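Long-range contact in capsid polyprotein VP90 (Turkey astrovirus 2, PDB 3TS3), which forms the globular spike that projects from the astrovirus capsid, part of a polyprotein that probably self-assembles into an icosahedral shell: residues 69-83 and 152-164. Residues are numbered along the deposited sequence; the frame is centred on the assembly and turned at random.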
loop_
_atom_site.group_PDB
_atom_site.type_symbol
_atom_site.label_atom_id
_atom_site.label_comp_id
_atom_site.label_asym_id
_atom_site.label_seq_id
_atom_site.Cartn_x
_atom_site.Cartn_y
_atom_site.Cartn_z
ATOM N N PHE C 69 3.050 -24.731 3.482
ATOM C CA PHE C 69 4.088 -23.729 3.649
ATOM C C PHE C 69 4.095 -23.254 5.104
ATOM O O PHE C 69 3.051 -23.004 5.677
ATOM C CB PHE C 69 4.074 -22.598 2.593
ATOM C CG PHE C 69 2.829 -21.732 2.563
ATOM C CD1 PHE C 69 2.755 -20.574 3.311
ATOM C CD2 PHE C 69 1.792 -22.018 1.699
ATOM C CE1 PHE C 69 1.643 -19.754 3.245
ATOM C CE2 PHE C 69 0.679 -21.200 1.624
ATOM C CZ PHE C 69 0.606 -20.066 2.398
ATOM N N LEU C 70 5.276 -23.212 5.707
ATOM C CA LEU C 70 5.424 -22.823 7.101
ATOM C C LEU C 70 5.276 -21.328 7.348
ATOM O O LEU C 70 5.606 -20.526 6.500
ATOM C CB LEU C 70 6.771 -23.298 7.649
ATOM C CG LEU C 70 7.049 -24.798 7.629
ATOM C CD1 LEU C 70 8.515 -25.037 7.909
ATOM C CD2 LEU C 70 6.191 -25.511 8.655
ATOM N N LEU C 71 4.808 -20.974 8.537
ATOM C CA LEU C 71 4.677 -19.583 8.960
ATOM C C LEU C 71 5.521 -19.377 10.208
ATOM O O LEU C 71 5.940 -20.332 10.832
ATOM C CB LEU C 71 3.228 -19.230 9.285
ATOM C CG LEU C 71 2.163 -19.336 8.202
ATOM C CD1 LEU C 71 0.843 -18.861 8.781
ATOM C CD2 LEU C 71 2.519 -18.541 6.969
ATOM N N ASP C 72 5.779 -18.127 10.555
ATOM C CA ASP C 72 6.527 -17.818 11.767
ATOM C C ASP C 72 5.699 -18.114 13.012
ATOM O O ASP C 72 4.503 -17.876 13.029
ATOM C CB ASP C 72 6.947 -16.347 11.781
ATOM C CG ASP C 72 7.942 -16.013 10.694
ATOM O OD1 ASP C 72 9.061 -16.551 10.716
ATOM O OD2 ASP C 72 7.611 -15.205 9.818
ATOM N N ALA C 73 6.347 -18.613 14.056
ATOM C CA ALA C 73 5.663 -18.829 15.323
ATOM C C ALA C 73 5.181 -17.478 15.824
ATOM O O ALA C 73 5.881 -16.488 15.685
ATOM C CB ALA C 73 6.622 -19.442 16.339
ATOM N N ALA C 74 3.974 -17.440 16.383
ATOM C CA ALA C 74 3.391 -16.194 16.868
ATOM C C ALA C 74 2.272 -16.422 17.879
ATOM O O ALA C 74 1.740 -17.511 17.972
ATOM C CB ALA C 74 2.874 -15.370 15.702
ATOM N N SER C 75 1.932 -15.382 18.631
ATOM C CA SER C 75 0.819 -15.434 19.579
ATOM C C SER C 75 -0.403 -14.616 19.147
ATOM O O SER C 75 -1.456 -14.722 19.747
ATOM C CB SER C 75 1.272 -14.972 20.968
ATOM O OG SER C 75 2.175 -15.888 21.563
ATOM N N TRP C 76 -0.244 -13.771 18.134
ATOM C CA TRP C 76 -1.343 -12.927 17.674
ATOM C C TRP C 76 -1.672 -13.198 16.204
ATOM O O TRP C 76 -0.873 -12.962 15.320
ATOM C CB TRP C 76 -1.014 -11.453 17.921
ATOM C CG TRP C 76 -0.826 -11.134 19.384
ATOM C CD1 TRP C 76 0.351 -11.102 20.074
ATOM C CD2 TRP C 76 -1.850 -10.812 20.332
ATOM N NE1 TRP C 76 0.122 -10.786 21.387
ATOM C CE2 TRP C 76 -1.219 -10.590 21.568
ATOM C CE3 TRP C 76 -3.240 -10.681 20.253
ATOM C CZ2 TRP C 76 -1.926 -10.257 22.711
ATOM C CZ3 TRP C 76 -3.938 -10.345 21.394
ATOM C CH2 TRP C 76 -3.281 -10.133 22.603
ATOM N N TRP C 77 -2.875 -13.704 15.988
ATOM C CA TRP C 77 -3.323 -14.158 14.688
ATOM C C TRP C 77 -4.469 -13.294 14.206
ATOM O O TRP C 77 -5.360 -12.970 14.958
ATOM C CB TRP C 77 -3.696 -15.639 14.776
ATOM C CG TRP C 77 -2.498 -16.430 15.166
ATOM C CD1 TRP C 77 -2.141 -16.818 16.422
ATOM C CD2 TRP C 77 -1.451 -16.868 14.297
ATOM N NE1 TRP C 77 -0.948 -17.498 16.384
ATOM C CE2 TRP C 77 -0.506 -17.543 15.089
ATOM C CE3 TRP C 77 -1.231 -16.773 12.924
ATOM C CZ2 TRP C 77 0.646 -18.102 14.549
ATOM C CZ3 TRP C 77 -0.101 -17.331 12.396
ATOM C CH2 TRP C 77 0.823 -17.993 13.201
ATOM N N ASN C 78 -4.393 -12.887 12.954
ATOM C CA ASN C 78 -5.336 -11.936 12.414
ATOM C C ASN C 78 -6.020 -12.425 11.154
ATOM O O ASN C 78 -5.370 -12.799 10.208
ATOM C CB ASN C 78 -4.589 -10.633 12.134
ATOM C CG ASN C 78 -3.846 -10.129 13.353
ATOM O OD1 ASN C 78 -4.423 -9.486 14.204
ATOM N ND2 ASN C 78 -2.565 -10.436 13.441
ATOM N N ILE C 79 -7.346 -12.416 11.174
ATOM C CA ILE C 79 -8.139 -12.771 10.015
ATOM C C ILE C 79 -8.835 -11.486 9.573
ATOM O O ILE C 79 -9.819 -11.071 10.173
ATOM C CB ILE C 79 -9.189 -13.830 10.394
ATOM C CG1 ILE C 79 -8.518 -15.021 11.075
ATOM C CG2 ILE C 79 -9.953 -14.293 9.177
ATOM C CD1 ILE C 79 -9.478 -15.999 11.713
ATOM N N LEU C 80 -8.325 -10.876 8.508
ATOM C CA LEU C 80 -8.853 -9.601 8.034
ATOM C C LEU C 80 -9.488 -9.721 6.651
ATOM O O LEU C 80 -9.090 -10.545 5.851
ATOM C CB LEU C 80 -7.758 -8.533 8.022
ATOM C CG LEU C 80 -7.087 -8.220 9.357
ATOM C CD1 LEU C 80 -6.217 -6.985 9.190
ATOM C CD2 LEU C 80 -8.125 -7.994 10.434
ATOM N N ASP C 81 -10.481 -8.880 6.396
ATOM C CA ASP C 81 -11.215 -8.893 5.139
ATOM C C ASP C 81 -10.707 -7.754 4.255
ATOM O O ASP C 81 -10.728 -6.610 4.658
ATOM C CB ASP C 81 -12.702 -8.691 5.456
ATOM C CG ASP C 81 -13.567 -8.569 4.219
ATOM O OD1 ASP C 81 -13.170 -9.031 3.150
ATOM O OD2 ASP C 81 -14.670 -8.017 4.354
ATOM N N VAL C 82 -10.213 -8.079 3.064
ATOM C CA VAL C 82 -9.729 -7.055 2.147
ATOM C C VAL C 82 -10.639 -6.893 0.931
ATOM O O VAL C 82 -10.282 -6.250 -0.029
ATOM C CB VAL C 82 -8.268 -7.306 1.716
ATOM C CG1 VAL C 82 -7.338 -7.142 2.908
ATOM C CG2 VAL C 82 -8.120 -8.684 1.085
ATOM N N THR C 83 -11.829 -7.469 0.999
ATOM C CA THR C 83 -12.721 -7.456 -0.149
ATOM C C THR C 83 -13.180 -6.082 -0.632
ATOM O O THR C 83 -13.190 -5.820 -1.822
ATOM C CB THR C 83 -13.993 -8.274 0.158
ATOM O OG1 THR C 83 -13.627 -9.533 0.732
ATOM C CG2 THR C 83 -14.797 -8.510 -1.102
ATOM N N ARG C 152 7.677 -11.572 6.297
ATOM C CA ARG C 152 6.876 -12.376 7.208
ATOM C C ARG C 152 5.785 -13.034 6.385
ATOM O O ARG C 152 4.899 -12.367 5.868
ATOM C CB ARG C 152 6.252 -11.495 8.281
ATOM C CG ARG C 152 5.638 -12.268 9.429
ATOM C CD ARG C 152 4.992 -11.342 10.432
ATOM N NE ARG C 152 4.614 -12.043 11.655
ATOM C CZ ARG C 152 5.413 -12.225 12.697
ATOM N NH1 ARG C 152 6.657 -11.768 12.689
ATOM N NH2 ARG C 152 4.960 -12.879 13.751
ATOM N N ARG C 153 5.876 -14.353 6.272
ATOM C CA ARG C 153 4.978 -15.139 5.445
ATOM C C ARG C 153 3.542 -15.057 5.940
ATOM O O ARG C 153 3.280 -15.018 7.136
ATOM C CB ARG C 153 5.432 -16.601 5.406
ATOM C CG ARG C 153 4.802 -17.458 4.301
ATOM C CD ARG C 153 5.772 -17.590 3.167
ATOM N NE ARG C 153 5.364 -18.452 2.059
ATOM C CZ ARG C 153 5.966 -19.592 1.746
ATOM N NH1 ARG C 153 6.970 -20.042 2.485
ATOM N NH2 ARG C 153 5.566 -20.280 0.691
ATOM N N ALA C 154 2.627 -15.046 4.975
ATOM C CA ALA C 154 1.198 -14.880 5.205
ATOM C C ALA C 154 0.402 -15.569 4.102
ATOM O O ALA C 154 0.967 -16.079 3.159
ATOM C CB ALA C 154 0.839 -13.407 5.265
ATOM N N ALA C 155 -0.914 -15.587 4.242
ATOM C CA ALA C 155 -1.752 -16.207 3.238
ATOM C C ALA C 155 -2.928 -15.332 2.863
ATOM O O ALA C 155 -3.520 -14.701 3.713
ATOM C CB ALA C 155 -2.253 -17.550 3.731
ATOM N N LEU C 156 -3.269 -15.325 1.579
ATOM C CA LEU C 156 -4.478 -14.665 1.117
ATOM C C LEU C 156 -5.416 -15.771 0.652
ATOM O O LEU C 156 -5.061 -16.573 -0.201
ATOM C CB LEU C 156 -4.180 -13.703 -0.033
ATOM C CG LEU C 156 -5.366 -13.017 -0.724
ATOM C CD1 LEU C 156 -6.104 -12.087 0.212
ATOM C CD2 LEU C 156 -4.887 -12.261 -1.950
ATOM N N PHE C 157 -6.608 -15.806 1.231
ATOM C CA PHE C 157 -7.594 -16.812 0.886
ATOM C C PHE C 157 -8.762 -16.150 0.176
ATOM O O PHE C 157 -9.023 -14.973 0.359
ATOM C CB PHE C 157 -8.187 -17.462 2.142
ATOM C CG PHE C 157 -7.215 -18.242 2.983
ATOM C CD1 PHE C 157 -6.857 -19.533 2.641
ATOM C CD2 PHE C 157 -6.728 -17.716 4.161
ATOM C CE1 PHE C 157 -5.990 -20.255 3.432
ATOM C CE2 PHE C 157 -5.870 -18.435 4.953
ATOM C CZ PHE C 157 -5.500 -19.705 4.585
ATOM N N TYR C 158 -9.470 -16.932 -0.626
ATOM C CA TYR C 158 -10.758 -16.510 -1.127
ATOM C C TYR C 158 -11.749 -17.481 -0.501
ATOM O O TYR C 158 -11.764 -18.659 -0.843
ATOM C CB TYR C 158 -10.818 -16.561 -2.650
ATOM C CG TYR C 158 -12.116 -16.031 -3.228
ATOM C CD1 TYR C 158 -12.499 -14.726 -3.023
ATOM C CD2 TYR C 158 -12.937 -16.837 -3.983
ATOM C CE1 TYR C 158 -13.673 -14.237 -3.538
ATOM C CE2 TYR C 158 -14.113 -16.357 -4.507
ATOM C CZ TYR C 158 -14.479 -15.053 -4.285
ATOM O OH TYR C 158 -15.655 -14.566 -4.807
ATOM N N ARG C 159 -12.577 -16.979 0.412
ATOM C CA ARG C 159 -13.578 -17.823 1.053
ATOM C C ARG C 159 -14.803 -17.789 0.158
ATOM O O ARG C 159 -15.600 -16.868 0.201
ATOM C CB ARG C 159 -13.914 -17.312 2.455
ATOM C CG ARG C 159 -14.849 -18.230 3.244
ATOM C CD ARG C 159 -15.431 -17.568 4.491
ATOM N NE ARG C 159 -14.437 -17.300 5.523
ATOM C CZ ARG C 159 -14.286 -16.136 6.141
ATOM N NH1 ARG C 159 -15.056 -15.102 5.835
ATOM N NH2 ARG C 159 -13.352 -16.009 7.068
ATOM N N THR C 160 -14.944 -18.833 -0.642
ATOM C CA THR C 160 -15.963 -18.909 -1.675
ATOM C C THR C 160 -17.379 -18.821 -1.128
ATOM O O THR C 160 -18.251 -18.282 -1.781
ATOM C CB THR C 160 -15.814 -20.181 -2.530
ATOM O OG1 THR C 160 -15.980 -21.335 -1.710
ATOM C CG2 THR C 160 -14.443 -20.235 -3.159
ATOM N N SER C 161 -17.598 -19.326 0.078
ATOM C CA SER C 161 -18.942 -19.361 0.636
ATOM C C SER C 161 -19.551 -17.974 0.776
ATOM O O SER C 161 -20.741 -17.805 0.565
ATOM C CB SER C 161 -18.956 -20.073 1.987
ATOM O OG SER C 161 -18.143 -19.409 2.936
ATOM N N ASP C 162 -18.754 -16.991 1.178
ATOM C CA ASP C 162 -19.252 -15.621 1.263
ATOM C C ASP C 162 -18.534 -14.624 0.335
ATOM O O ASP C 162 -18.681 -13.426 0.490
ATOM C CB ASP C 162 -19.295 -15.119 2.708
ATOM C CG ASP C 162 -17.943 -15.117 3.359
ATOM O OD1 ASP C 162 -16.970 -15.407 2.655
ATOM O OD2 ASP C 162 -17.857 -14.826 4.564
ATOM N N GLU C 163 -17.754 -15.135 -0.610
ATOM C CA GLU C 163 -17.035 -14.331 -1.619
ATOM C C GLU C 163 -16.181 -13.260 -1.014
ATOM O O GLU C 163 -16.104 -12.144 -1.507
ATOM C CB GLU C 163 -18.009 -13.764 -2.664
ATOM C CG GLU C 163 -18.782 -14.851 -3.385
ATOM C CD GLU C 163 -19.551 -14.348 -4.585
ATOM O OE1 GLU C 163 -19.207 -13.279 -5.132
ATOM O OE2 GLU C 163 -20.500 -15.048 -4.995
ATOM N N LYS C 164 -15.477 -13.626 0.048
ATOM C CA LYS C 164 -14.598 -12.695 0.740
ATOM C C LYS C 164 -13.130 -13.059 0.579
ATOM O O LYS C 164 -12.759 -14.218 0.660
ATOM C CB LYS C 164 -14.930 -12.632 2.234
ATOM C CG LYS C 164 -16.161 -11.817 2.589
ATOM C CD LYS C 164 -16.189 -11.581 4.087
ATOM C CE LYS C 164 -17.441 -10.864 4.516
ATOM N NZ LYS C 164 -17.475 -10.700 5.988
HETATM O O HOH W 1 7.919 -19.898 5.183
HETATM O O HOH W 2 4.924 -15.772 9.127
HETATM O O HOH W 3 8.354 -15.570 7.204
HETATM O O HOH W 4 6.106 -13.730 16.229
#
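Two torsions bring F69 and R153 together: F69 holds CG between its backbone N and carbonyl carbon (chi1 62°), while R153 sets CG anti to its backbone N and then bends at chi2 (100°), laying its guanidinium beside the phenyl group. Their planes are 15° apart, but F69 CB lies over one guanidinium face, 3.3 Å from R153 NH2. The ring's far end reaches the strand itself, with CZ 4.0 Å from A155 CB near the ring plane. L71 CD2 closes on the aliphatic part of the same arginine, 3.7 Å from R153 CG. S145 of strand 142-148 binds R153 NE.

No direct hydrogen bond spans the segments; water does. One water links L70 O to R153 NH1, and two others connect D72 OD2 with the backbone N and O of R153. A fourth, in the plane of the R152 guanidinium, joins R152 NH2 to A73 O; that nitrogen also bonds S170. D72 CB lies over one R152 face, and D72 OD2 stands 4.6 Å from R152 NH1, well out of plane, so attraction there is at most electrostatic.

At the other end, D81 OD1 accepts from T83 N (3.0 Å); its bond from T83 OG1 is unusually short. T83 OG1, which also bonds the backbone N of Y165, lies 3.3 Å from K164 CA, and D81 OD2 lies 4.2 Å from K164 NZ, beyond a salt bridge. This Asx turn ends strand 76-81 and meets a G1 beta bulge, where E163 and K164 face R159 in the hairpin joining strands 153-159 and 164-171 of the spike's antiparallel sheet.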